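Local coordinates for periplasmic binding protein component of an ABC type zinc uptake transporter (Synechocystis sp., PDB 1PQ4) that binds zinc ions in the periplasm and probably hands them to the membrane permease of an ABC-type zinc uptake transporter, at residues A[37-40]-A[41-44]; A[160-163]-A[164-168]; A[201-204]-A[205-209]; A[270-273]-A[274-277]; A[173-176]-A[177-180]. All blocks are in the same frame, centred on the assembly; numbering follows the deposited sequence.

Contact 1. Residues A[37-40]-A[41-44]; sequences HTYE and PKPQ. With ZN (zinc ion), chain C.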
loop_
_atom_site.group_PDB
_atom_site.type_symbol
_atom_site.label_atom_id
_atom_site.label_comp_id
_atom_site.label_asym_id
_atom_site.label_seq_id
_atom_site.Cartn_x
_atom_site.Cartn_y
_atom_site.Cartn_z
ATOM N N HIS A 37 -0.164 -10.301 3.292
ATOM C CA HIS A 37 0.607 -10.813 4.408
ATOM C C HIS A 37 0.585 -12.337 4.615
ATOM O O HIS A 37 1.424 -12.868 5.322
ATOM C CB HIS A 37 0.148 -10.130 5.685
ATOM C CG HIS A 37 0.176 -8.632 5.602
ATOM N ND1 HIS A 37 1.338 -7.903 5.694
ATOM C CD2 HIS A 37 -0.824 -7.733 5.434
ATOM C CE1 HIS A 37 1.057 -6.612 5.592
ATOM N NE2 HIS A 37 -0.251 -6.483 5.434
ATOM N N THR A 38 -0.385 -13.027 4.051
ATOM C CA THR A 38 -0.447 -14.466 4.210
ATOM C C THR A 38 -0.451 -15.135 2.839
ATOM O O THR A 38 -0.687 -16.331 2.730
ATOM C CB THR A 38 -1.724 -14.909 4.972
ATOM O OG1 THR A 38 -2.890 -14.499 4.250
ATOM C CG2 THR A 38 -1.747 -14.320 6.363
ATOM N N TYR A 39 -0.189 -14.367 1.784
ATOM C CA TYR A 39 -0.176 -14.939 0.446
ATOM C C TYR A 39 1.013 -15.870 0.205
ATOM O O TYR A 39 2.130 -15.621 0.661
ATOM C CB TYR A 39 -0.097 -13.843 -0.613
ATOM C CG TYR A 39 -0.283 -14.369 -2.013
ATOM C CD1 TYR A 39 -1.520 -14.854 -2.421
ATOM C CD2 TYR A 39 0.770 -14.407 -2.912
ATOM C CE1 TYR A 39 -1.704 -15.364 -3.698
ATOM C CE2 TYR A 39 0.600 -14.922 -4.195
ATOM C CZ TYR A 39 -0.641 -15.392 -4.574
ATOM O OH TYR A 39 -0.833 -15.888 -5.835
ATOM N N GLU A 40 0.771 -16.951 -0.518
ATOM C CA GLU A 40 1.873 -17.828 -0.866
ATOM C C GLU A 40 1.806 -17.966 -2.387
ATOM O O GLU A 40 0.769 -18.323 -2.947
ATOM C CB GLU A 40 1.779 -19.191 -0.178
ATOM C CG GLU A 40 3.180 -19.811 -0.094
ATOM C CD GLU A 40 3.263 -21.069 0.752
ATOM O OE1 GLU A 40 2.563 -22.063 0.424
ATOM O OE2 GLU A 40 4.041 -21.059 1.742
ATOM N N PRO A 41 2.908 -17.654 -3.081
ATOM C CA PRO A 41 2.859 -17.767 -4.537
ATOM C C PRO A 41 2.493 -19.153 -5.069
ATOM O O PRO A 41 2.883 -20.168 -4.517
ATOM C CB PRO A 41 4.244 -17.280 -5.005
ATOM C CG PRO A 41 5.057 -17.109 -3.804
ATOM C CD PRO A 41 4.127 -16.990 -2.608
ATOM N N LYS A 42 1.696 -19.172 -6.129
ATOM C CA LYS A 42 1.258 -20.416 -6.736
ATOM C C LYS A 42 2.365 -20.996 -7.616
ATOM O O LYS A 42 3.192 -20.264 -8.187
ATOM C CB LYS A 42 0.042 -20.182 -7.634
ATOM C CG LYS A 42 -1.156 -19.472 -7.026
ATOM C CD LYS A 42 -2.082 -18.994 -8.182
ATOM C CE LYS A 42 -3.349 -18.311 -7.684
ATOM N NZ LYS A 42 -3.072 -17.115 -6.833
ATOM N N PRO A 43 2.379 -22.327 -7.771
ATOM C CA PRO A 43 3.416 -22.935 -8.616
ATOM C C PRO A 43 3.457 -22.360 -10.048
ATOM O O PRO A 43 4.521 -22.133 -10.577
ATOM C CB PRO A 43 3.070 -24.434 -8.576
ATOM C CG PRO A 43 1.584 -24.459 -8.244
ATOM C CD PRO A 43 1.439 -23.341 -7.241
ATOM N N GLN A 44 2.298 -22.114 -10.664
ATOM C CA GLN A 44 2.283 -21.572 -12.008
ATOM C C GLN A 44 2.947 -20.195 -12.063
ATOM O O GLN A 44 3.481 -19.806 -13.102
ATOM C CB GLN A 44 0.849 -21.465 -12.555
ATOM C CG GLN A 44 -0.249 -21.376 -11.504
ATOM C CD GLN A 44 -0.441 -22.685 -10.772
ATOM O OE1 GLN A 44 -0.664 -23.732 -11.389
ATOM N NE2 GLN A 44 -0.346 -22.641 -9.458
HETATM ZN ZN ZN C . -1.303 -4.873 5.201
HETATM O O HOH W 1 -2.154 -4.416 3.136
#
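Tyr39, Glu40, Pro41 and Lys42 follow one another in extended backbone conformation, which carries the chain from 37-40 into 41-44 until Lys42 takes the N-cap position of helix 43-48. This extended backbone lets the Tyr39 ring reach alongside Pro41 as far as Lys42. With its CG anti to the backbone N (chi1 -172°), Tyr39 brings CE2 within 3.6 Å of Pro41 CA. At the hydroxyl, Lys42 NZ donates a hydrogen bond of 2.7 Å to Tyr39 OH, arriving at the ring edge, in its plane, after a bend at the last torsion of the lysine chain (chi4 59°). A phenylalanine in place of Tyr39 would probably leave the Lys42 ammonium without this acceptor and set its chain free to turn. At the other end His37 NE2 binds the zinc ion at 1.9 Å, alongside His133 and His197, with a water at 2.3 Å from the metal. The whole run bridges the loop after strand 24-28 and helix 43-48, where Gln45 takes hydrogen bonds with both Tyr39 OH and Lys42 N, while Pro41 packs on Trp66 of a neighbouring loop.

Contact 2. Residues A[160-163]-A[164-168]; sequences RDQY and EANLA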
loop_
_atom_site.group_PDB
_atom_site.type_symbol
_atom_site.label_atom_id
_atom_site.label_comp_id
_atom_site.label_asym_id
_atom_site.label_seq_id
_atom_site.Cartn_x
_atom_site.Cartn_y
_atom_site.Cartn_z
ATOM N N ARG A 160 17.678 5.251 -20.732
ATOM C CA ARG A 160 17.878 6.039 -19.549
ATOM C C ARG A 160 17.179 7.385 -19.623
ATOM O O ARG A 160 16.518 7.776 -18.671
ATOM C CB ARG A 160 19.372 6.274 -19.305
ATOM C CG ARG A 160 19.655 7.213 -18.134
ATOM C CD ARG A 160 21.185 7.401 -17.905
ATOM N NE ARG A 160 21.607 6.787 -16.647
ATOM C CZ ARG A 160 21.933 5.505 -16.492
ATOM N NH1 ARG A 160 21.909 4.664 -17.523
ATOM N NH2 ARG A 160 22.262 5.053 -15.287
ATOM N N ASP A 161 17.307 8.094 -20.746
ATOM C CA ASP A 161 16.690 9.411 -20.808
ATOM C C ASP A 161 15.175 9.357 -20.631
ATOM O O ASP A 161 14.577 10.268 -20.027
ATOM C CB ASP A 161 17.020 10.104 -22.129
ATOM C CG ASP A 161 18.480 10.606 -22.198
ATOM O OD1 ASP A 161 19.109 10.823 -21.149
ATOM O OD2 ASP A 161 18.989 10.814 -23.318
ATOM N N GLN A 162 14.551 8.308 -21.169
ATOM C CA GLN A 162 13.096 8.186 -21.074
ATOM C C GLN A 162 12.689 7.843 -19.636
ATOM O O GLN A 162 11.727 8.398 -19.125
ATOM C CB GLN A 162 12.560 7.131 -22.061
ATOM C CG GLN A 162 11.049 7.147 -22.196
ATOM C CD GLN A 162 10.548 8.469 -22.810
ATOM O OE1 GLN A 162 10.909 8.800 -23.953
ATOM N NE2 GLN A 162 9.730 9.230 -22.059
ATOM N N TYR A 163 13.417 6.950 -18.974
ATOM C CA TYR A 163 13.056 6.645 -17.576
ATOM C C TYR A 163 13.167 7.881 -16.701
ATOM O O TYR A 163 12.374 8.059 -15.761
ATOM C CB TYR A 163 13.976 5.576 -16.977
ATOM C CG TYR A 163 13.823 4.201 -17.595
ATOM C CD1 TYR A 163 14.902 3.587 -18.240
ATOM C CD2 TYR A 163 12.583 3.545 -17.599
ATOM C CE1 TYR A 163 14.763 2.372 -18.885
ATOM C CE2 TYR A 163 12.431 2.329 -18.243
ATOM C CZ TYR A 163 13.532 1.741 -18.889
ATOM O OH TYR A 163 13.419 0.518 -19.512
ATOM N N GLU A 164 14.184 8.718 -16.954
ATOM C CA GLU A 164 14.369 9.948 -16.175
ATOM C C GLU A 164 13.264 10.938 -16.421
ATOM O O GLU A 164 12.784 11.585 -15.492
ATOM C CB GLU A 164 15.677 10.668 -16.558
ATOM C CG GLU A 164 16.821 9.754 -16.668
ATOM C CD GLU A 164 17.843 10.046 -15.642
ATOM O OE1 GLU A 164 17.622 9.644 -14.477
ATOM O OE2 GLU A 164 18.849 10.694 -16.005
ATOM N N ALA A 165 12.900 11.119 -17.684
ATOM C CA ALA A 165 11.817 12.058 -17.973
ATOM C C ALA A 165 10.507 11.494 -17.370
ATOM O O ALA A 165 9.680 12.252 -16.781
ATOM C CB ALA A 165 11.658 12.234 -19.508
ATOM N N ASN A 166 10.289 10.185 -17.544
ATOM C CA ASN A 166 9.041 9.600 -16.974
ATOM C C ASN A 166 9.057 9.751 -15.452
ATOM O O ASN A 166 8.031 10.004 -14.847
ATOM C CB ASN A 166 8.869 8.103 -17.285
ATOM C CG ASN A 166 8.667 7.812 -18.747
ATOM O OD1 ASN A 166 8.372 8.695 -19.558
ATOM N ND2 ASN A 166 8.799 6.551 -19.099
ATOM N N LEU A 167 10.227 9.616 -14.824
ATOM C CA LEU A 167 10.302 9.747 -13.361
ATOM C C LEU A 167 9.934 11.150 -12.971
ATOM O O LEU A 167 9.160 11.385 -12.027
ATOM C CB LEU A 167 11.741 9.500 -12.872
ATOM C CG LEU A 167 12.201 9.085 -11.450
ATOM C CD1 LEU A 167 13.351 9.973 -11.013
ATOM C CD2 LEU A 167 11.119 9.027 -10.415
ATOM N N ALA A 168 10.514 12.105 -13.693
ATOM C CA ALA A 168 10.232 13.518 -13.374
ATOM C C ALA A 168 8.719 13.810 -13.468
ATOM O O ALA A 168 8.169 14.520 -12.614
ATOM C CB ALA A 168 11.047 14.469 -14.338
#
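The first two turns of the long helix 160-185 bring Gln162 and Asn166 together, an i to i+4 pair of amides on one flank of the helix. Gln162 NE2 donates to Asn166 OD1 at 2.9 Å, with an angle of 159° at the hydrogen. The acceptor lies almost in the plane of the Gln162 amide, whereas the donor sits above the carbonyl plane of Asn166, the two amides being turned 39° from each other. A bend at the second torsion of Gln162 (chi2 65°) turns the amide forward, toward the C-terminal side and Asn166. Beneath it the backbone bond from Asn166 N to Gln162 O, 2.8 Å long, belongs to the regular alpha-helical series, as does Ala165 N to Asp161 O at 3.0 Å. The same helix is tied to its surroundings: Asn166 ND2 is hydrogen-bonded to Ile19 O, Tyr163 OH is hydrogen-bonded to Asp156, and Leu167 rests on Ala145 and Ala149 of helix 138-155. On another flank Arg160 and Glu164 run alongside each other, with Arg160 NE 4.8 Å from Glu164 OE2; the opposite charges may attract at that range, but the salt bridge of Arg160 is made with Glu154.

Contact 3. Residues A[201-204]-A[205-209]; sequences AYFA and RDYNL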
loop_
_atom_site.group_PDB
_atom_site.type_symbol
_atom_site.label_atom_id
_atom_site.label_comp_id
_atom_site.label_asym_id
_atom_site.label_seq_id
_atom_site.Cartn_x
_atom_site.Cartn_y
_atom_site.Cartn_z
ATOM N N ALA A 201 -0.768 3.589 8.343
ATOM C CA ALA A 201 0.035 4.396 9.281
ATOM C C ALA A 201 0.863 5.495 8.574
ATOM O O ALA A 201 1.006 6.589 9.079
ATOM C CB ALA A 201 0.977 3.461 10.098
ATOM N N TYR A 202 1.430 5.206 7.403
ATOM C CA TYR A 202 2.236 6.231 6.737
ATOM C C TYR A 202 1.343 7.327 6.186
ATOM O O TYR A 202 1.626 8.514 6.293
ATOM C CB TYR A 202 3.060 5.584 5.617
ATOM C CG TYR A 202 4.119 4.659 6.221
ATOM C CD1 TYR A 202 5.358 5.193 6.685
ATOM C CD2 TYR A 202 3.903 3.294 6.315
ATOM C CE1 TYR A 202 6.339 4.384 7.214
ATOM C CE2 TYR A 202 4.913 2.432 6.838
ATOM C CZ TYR A 202 6.134 3.002 7.282
ATOM O OH TYR A 202 7.169 2.170 7.705
ATOM N N PHE A 203 0.237 6.897 5.589
ATOM C CA PHE A 203 -0.738 7.841 5.022
ATOM C C PHE A 203 -1.195 8.731 6.162
ATOM O O PHE A 203 -1.253 9.959 6.057
ATOM C CB PHE A 203 -1.921 7.007 4.423
ATOM C CG PHE A 203 -3.071 7.842 3.958
ATOM C CD1 PHE A 203 -3.073 8.386 2.689
ATOM C CD2 PHE A 203 -4.160 8.067 4.799
ATOM C CE1 PHE A 203 -4.171 9.170 2.243
ATOM C CE2 PHE A 203 -5.249 8.834 4.367
ATOM C CZ PHE A 203 -5.244 9.384 3.091
ATOM N N ALA A 204 -1.471 8.119 7.298
ATOM C CA ALA A 204 -1.964 8.887 8.437
ATOM C C ALA A 204 -0.905 9.898 8.966
ATOM O O ALA A 204 -1.231 11.053 9.337
ATOM C CB ALA A 204 -2.361 7.923 9.556
ATOM N N ARG A 205 0.352 9.463 8.986
ATOM C CA ARG A 205 1.410 10.360 9.478
ATOM C C ARG A 205 1.494 11.544 8.524
ATOM O O ARG A 205 1.573 12.682 8.965
ATOM C CB ARG A 205 2.770 9.653 9.518
ATOM C CG ARG A 205 3.704 10.237 10.540
ATOM C CD ARG A 205 4.976 9.426 10.612
ATOM N NE ARG A 205 5.788 9.717 11.796
ATOM C CZ ARG A 205 6.557 10.794 11.939
ATOM N NH1 ARG A 205 6.620 11.701 10.970
ATOM N NH2 ARG A 205 7.282 10.948 13.044
ATOM N N ASP A 206 1.433 11.275 7.225
ATOM C CA ASP A 206 1.533 12.339 6.230
ATOM C C ASP A 206 0.512 13.450 6.392
ATOM O O ASP A 206 0.831 14.635 6.197
ATOM C CB ASP A 206 1.324 11.790 4.830
ATOM C CG ASP A 206 2.560 11.189 4.269
ATOM O OD1 ASP A 206 3.547 11.193 5.028
ATOM O OD2 ASP A 206 2.538 10.707 3.104
ATOM N N TYR A 207 -0.718 13.049 6.707
ATOM C CA TYR A 207 -1.823 13.977 6.820
ATOM C C TYR A 207 -2.340 14.195 8.215
ATOM O O TYR A 207 -3.466 14.637 8.393
ATOM C CB TYR A 207 -2.941 13.518 5.873
ATOM C CG TYR A 207 -2.414 13.392 4.469
ATOM C CD1 TYR A 207 -1.912 14.501 3.816
ATOM C CD2 TYR A 207 -2.307 12.150 3.829
ATOM C CE1 TYR A 207 -1.306 14.396 2.558
ATOM C CE2 TYR A 207 -1.697 12.036 2.575
ATOM C CZ TYR A 207 -1.197 13.172 1.951
ATOM O OH TYR A 207 -0.536 13.079 0.743
ATOM N N ASN A 208 -1.539 13.864 9.210
ATOM C CA ASN A 208 -1.921 14.116 10.593
ATOM C C ASN A 208 -3.272 13.537 11.002
ATOM O O ASN A 208 -4.127 14.232 11.547
ATOM C CB ASN A 208 -1.918 15.614 10.850
ATOM C CG ASN A 208 -0.561 16.238 10.537
ATOM O OD1 ASN A 208 -0.464 17.191 9.751
ATOM N ND2 ASN A 208 0.499 15.690 11.141
ATOM N N LEU A 209 -3.450 12.257 10.716
ATOM C CA LEU A 209 -4.663 11.537 11.077
ATOM C C LEU A 209 -4.193 10.524 12.089
ATOM O O LEU A 209 -2.984 10.295 12.241
ATOM C CB LEU A 209 -5.239 10.809 9.862
ATOM C CG LEU A 209 -5.624 11.721 8.684
ATOM C CD1 LEU A 209 -6.167 10.884 7.535
ATOM C CD2 LEU A 209 -6.680 12.724 9.123
#
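Phe203 and Tyr207 form the packed side of this helix end, one turn apart, with their rings in a T-shaped (edge-to-face) stack. The edge of Tyr207 meets one face of Phe203, the planes 65° apart and the centroids separated by 5.2 Å. It is CD2 and CE2 of the tyrosine that do the touching, Tyr207 CE2 lying 3.8 Å from Phe203 CE1, toward the rim of the ring rather than over its middle. Different first torsions bring them together: Phe203 CG is anti to its own nitrogen (chi1 173°), Tyr207 CG anti to its carbonyl carbon. Leu209 CD1 adds to the cluster, 3.9 Å from Phe203 CE2, and Leu185 of helix 160-185 touches all three residues. How a helix ends while keeping its apolar side closed is answered here by a Schellman motif. Asn208, with positive phi, is the C-prime residue; Leu209 N returns to Ala204 O at 2.9 Å in a nearly straight bond (172°), and a weak bond runs from Asn208 N to Arg205 O. The turn carries the chain from helix 201-206 into strand 210-213 of a beta-alpha-beta unit and places Leu209 CB 4.1 Å from Ala204 CB. Away from the rings the contact is looser: Asn208 is exposed, and the extended chain of Arg205 leads off from the helix, while Asp206 keeps a hydrogen bond to Ser137.

Contact 4. Residues A[270-273]-A[274-277]; sequences AADW and SSNL
Trp273, at the start of helix 273-288, is the centre of this contact, with Leu277 over its indole and Ser274 beside it. Its CG is trans to the backbone nitrogen (chi1 -176°), leaning the ring toward the next turn, where Leu277 CD1 comes over one face in a CH-pi contact, 3.9 Å from the centroid of the six-membered ring and 3.5 Å from Trp273 CZ2. Ser274 lies by the benzene part of the indole, its N 3.5 Å and its CA 3.8 Å from Trp273 CE3, the nitrogen approaching obliquely. The helix begins here after a loop, and Asp272, the centre of an inverse gamma turn, is at the N-cap position. Its carboxylate makes no capping bond; instead a water bridges Asp272 and Ser275, donating to Asp272 OD1 at 2.6 Å and accepting from Ser275 N. Replacing Trp273 by an alanine would probably open a gap against Leu174, Leu177 and Phe15, strip the support from Leu277 CD1 and deprive Trp135 O of the indole N-H that it accepts. Asn276 closes the first helical turn through its N, 2.9 Å from Asp272 O, and its side chain packs against Ala270, whose CB meets Asn276 CB at 3.6 Å and CG at 3.3 Å.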
loop_
_atom_site.group_PDB
_atom_site.type_symbol
_atom_site.label_atom_id
_atom_site.label_comp_id
_atom_site.label_asym_id
_atom_site.label_seq_id
_atom_site.Cartn_x
_atom_site.Cartn_y
_atom_site.Cartn_z
ATOM N N ALA A 270 -5.561 -1.290 -4.288
ATOM C CA ALA A 270 -6.113 -0.832 -5.571
ATOM C C ALA A 270 -5.000 -0.539 -6.589
ATOM O O ALA A 270 -4.009 0.111 -6.244
ATOM C CB ALA A 270 -6.951 0.451 -5.352
ATOM N N ALA A 271 -5.182 -0.974 -7.837
ATOM C CA ALA A 271 -4.190 -0.730 -8.875
ATOM C C ALA A 271 -4.313 0.705 -9.409
ATOM O O ALA A 271 -3.343 1.260 -9.892
ATOM C CB ALA A 271 -4.351 -1.732 -10.035
ATOM N N ASP A 272 -5.504 1.299 -9.304
ATOM C CA ASP A 272 -5.773 2.673 -9.830
ATOM C C ASP A 272 -5.403 3.507 -8.639
ATOM O O ASP A 272 -6.224 4.181 -8.029
ATOM C CB ASP A 272 -7.286 2.743 -10.180
ATOM C CG ASP A 272 -7.676 4.010 -10.935
ATOM O OD1 ASP A 272 -6.852 4.570 -11.679
ATOM O OD2 ASP A 272 -8.846 4.440 -10.801
ATOM N N TRP A 273 -4.099 3.464 -8.323
ATOM C CA TRP A 273 -3.553 4.047 -7.097
ATOM C C TRP A 273 -3.850 5.484 -6.765
ATOM O O TRP A 273 -4.185 5.791 -5.632
ATOM C CB TRP A 273 -1.999 3.797 -7.050
ATOM C CG TRP A 273 -1.318 4.247 -5.825
ATOM C CD1 TRP A 273 -1.162 3.562 -4.642
ATOM C CD2 TRP A 273 -0.653 5.503 -5.661
ATOM N NE1 TRP A 273 -0.416 4.356 -3.734
ATOM C CE2 TRP A 273 -0.100 5.535 -4.356
ATOM C CE3 TRP A 273 -0.463 6.608 -6.505
ATOM C CZ2 TRP A 273 0.622 6.620 -3.883
ATOM C CZ3 TRP A 273 0.273 7.699 -6.014
ATOM C CH2 TRP A 273 0.797 7.690 -4.726
ATOM N N SER A 274 -3.693 6.368 -7.741
ATOM C CA SER A 274 -3.911 7.783 -7.467
ATOM C C SER A 274 -5.390 8.114 -7.202
ATOM O O SER A 274 -5.740 8.782 -6.229
ATOM C CB SER A 274 -3.353 8.611 -8.646
ATOM O OG SER A 274 -3.433 9.975 -8.304
ATOM N N SER A 275 -6.267 7.653 -8.077
ATOM C CA SER A 275 -7.686 7.934 -7.848
ATOM C C SER A 275 -8.174 7.209 -6.607
ATOM O O SER A 275 -9.018 7.723 -5.895
ATOM C CB SER A 275 -8.517 7.583 -9.096
ATOM O OG SER A 275 -8.578 6.194 -9.277
ATOM N N ASN A 276 -7.632 6.023 -6.301
ATOM C CA ASN A 276 -8.046 5.339 -5.048
ATOM C C ASN A 276 -7.665 6.156 -3.824
ATOM O O ASN A 276 -8.462 6.310 -2.890
ATOM C CB ASN A 276 -7.361 3.967 -4.949
ATOM C CG ASN A 276 -7.799 3.179 -3.699
ATOM O OD1 ASN A 276 -6.989 2.849 -2.818
ATOM N ND2 ASN A 276 -9.081 2.896 -3.617
ATOM N N LEU A 277 -6.445 6.714 -3.804
ATOM C CA LEU A 277 -6.035 7.493 -2.638
ATOM C C LEU A 277 -6.935 8.725 -2.449
ATOM O O LEU A 277 -7.207 9.117 -1.327
ATOM C CB LEU A 277 -4.600 7.967 -2.765
ATOM C CG LEU A 277 -3.575 7.009 -2.199
ATOM C CD1 LEU A 277 -2.183 7.790 -2.197
ATOM C CD2 LEU A 277 -3.992 6.588 -0.783
HETATM O O HOH W 2 -5.249 6.277 -10.527
#

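Contact 5. Residues A[173-176]-A[177-180]; sequences ELER and LNQE
Glu175 and Asn178 extend in the same direction from helix 160-185, and the short i to i+3 spacing brings amide and carboxylate together. Asn178 ND2 donates to Glu175 OE2 at 3.2 Å, a bent bond (138° at the hydrogen) that meets the oxygen on its syn side, close to the carboxylate plane, while the acceptor is tilted from the plane of the Asn178 amide. The two flat groups are turned 52° apart. A bend at the second torsion of the glutamate (chi2 -52°) curls its carboxylate toward the asparagine. Each group also has a partner on another helix or loop: Glu175 OE2 forms a salt bridge with Lys142, and Asn178 OD1 is hydrogen-bonded to Tyr207 OH, so the amide is gripped at both ends. Such a helix presents different faces to different partners. The leucines belong to the buried one, Leu174 and Leu177 facing helix 273-288 and Leu174 also meeting Val141 of helix 138-155. Along the polar flank Arg176 and Glu180 sit a turn apart, but Glu180 OE1 stands clear of the plane of the guanidinium, 4.4 Å from Arg176 NE, and no N-H points at it, which suggests attraction between charges without a bond; Glu180 OE2 is instead in a salt bridge with Lys278.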
loop_
_atom_site.group_PDB
_atom_site.type_symbol
_atom_site.label_atom_id
_atom_site.label_comp_id
_atom_site.label_asym_id
_atom_site.label_seq_id
_atom_site.Cartn_x
_atom_site.Cartn_y
_atom_site.Cartn_z
ATOM N N GLU A 173 3.545 14.739 -10.489
ATOM C CA GLU A 173 2.179 14.289 -10.253
ATOM C C GLU A 173 2.040 13.964 -8.769
ATOM O O GLU A 173 1.016 14.243 -8.151
ATOM C CB GLU A 173 1.857 12.991 -11.022
ATOM C CG GLU A 173 1.753 13.063 -12.531
ATOM C CD GLU A 173 1.599 11.652 -13.149
ATOM O OE1 GLU A 173 0.738 10.867 -12.694
ATOM O OE2 GLU A 173 2.352 11.323 -14.093
ATOM N N LEU A 174 3.053 13.321 -8.195
ATOM C CA LEU A 174 2.949 12.971 -6.774
ATOM C C LEU A 174 2.840 14.214 -5.877
ATOM O O LEU A 174 2.142 14.180 -4.860
ATOM C CB LEU A 174 4.163 12.088 -6.336
ATOM C CG LEU A 174 4.082 10.680 -6.983
ATOM C CD1 LEU A 174 5.442 9.952 -6.955
ATOM C CD2 LEU A 174 3.048 9.885 -6.206
ATOM N N GLU A 175 3.571 15.293 -6.201
ATOM C CA GLU A 175 3.493 16.508 -5.378
ATOM C C GLU A 175 2.122 17.113 -5.508
ATOM O O GLU A 175 1.542 17.582 -4.540
ATOM C CB GLU A 175 4.530 17.565 -5.807
ATOM C CG GLU A 175 5.582 17.757 -4.760
ATOM C CD GLU A 175 4.977 18.031 -3.395
ATOM O OE1 GLU A 175 4.651 19.199 -3.101
ATOM O OE2 GLU A 175 4.802 17.077 -2.616
ATOM N N ARG A 176 1.593 17.099 -6.714
ATOM C CA ARG A 176 0.249 17.651 -6.938
ATOM C C ARG A 176 -0.795 16.808 -6.154
ATOM O O ARG A 176 -1.637 17.344 -5.447
ATOM C CB ARG A 176 -0.026 17.673 -8.442
ATOM C CG ARG A 176 -1.426 18.089 -8.850
ATOM C CD ARG A 176 -1.696 17.303 -10.102
ATOM N NE ARG A 176 -3.004 17.466 -10.703
ATOM C CZ ARG A 176 -3.426 16.693 -11.697
ATOM N NH1 ARG A 176 -2.622 15.735 -12.155
ATOM N NH2 ARG A 176 -4.633 16.871 -12.231
ATOM N N LEU A 177 -0.664 15.482 -6.213
ATOM C CA LEU A 177 -1.556 14.598 -5.450
ATOM C C LEU A 177 -1.429 14.873 -3.965
ATOM O O LEU A 177 -2.422 14.958 -3.229
ATOM C CB LEU A 177 -1.189 13.165 -5.738
ATOM C CG LEU A 177 -1.989 12.124 -4.953
ATOM C CD1 LEU A 177 -3.450 12.144 -5.401
ATOM C CD2 LEU A 177 -1.404 10.749 -5.277
ATOM N N ASN A 178 -0.186 15.016 -3.497
ATOM C CA ASN A 178 0.042 15.300 -2.093
ATOM C C ASN A 178 -0.659 16.580 -1.617
ATOM O O ASN A 178 -1.238 16.629 -0.509
ATOM C CB ASN A 178 1.564 15.403 -1.834
ATOM C CG ASN A 178 1.891 15.735 -0.387
ATOM O OD1 ASN A 178 1.428 15.071 0.541
ATOM N ND2 ASN A 178 2.711 16.759 -0.192
ATOM N N GLN A 179 -0.556 17.641 -2.414
ATOM C CA GLN A 179 -1.221 18.910 -2.073
ATOM C C GLN A 179 -2.758 18.705 -2.057
ATOM O O GLN A 179 -3.474 19.221 -1.182
ATOM C CB GLN A 179 -0.898 19.997 -3.147
ATOM C CG GLN A 179 -0.156 21.230 -2.619
ATOM C CD GLN A 179 -0.691 22.549 -3.229
ATOM O OE1 GLN A 179 -0.999 22.621 -4.434
ATOM N NE2 GLN A 179 -0.795 23.596 -2.396
ATOM N N GLU A 180 -3.249 17.980 -3.054
ATOM C CA GLU A 180 -4.682 17.732 -3.180
ATOM C C GLU A 180 -5.199 16.955 -1.962
ATOM O O GLU A 180 -6.222 17.310 -1.381
ATOM C CB GLU A 180 -4.925 16.945 -4.463
ATOM C CG GLU A 180 -6.312 16.994 -5.008
ATOM C CD GLU A 180 -6.398 16.307 -6.363
ATOM O OE1 GLU A 180 -5.414 16.405 -7.134
ATOM O OE2 GLU A 180 -7.444 15.689 -6.663
#

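Overall arrangement
Contacts 2 and 5 share helix 160-185, their centres 19 Å apart, and contact 5 is the hub for two others. It meets contact 4 where Trp273 CH2 packs on Leu174 CD2 at 3.5 Å, and contact 3 where Tyr207 OH and Asn178 OD1 are 2.8 Å apart. Contacts 3 and 4 join in turn, with Phe203 CE1 4.0 Å from Leu277 CD2, so three helices close a common core. Contact 1 touches none of them, but it supplies His37 to the zinc ion; the side chain of Tyr202 in contact 3 is about 10 Å from the metal and about 4 Å from that of its ligand His133.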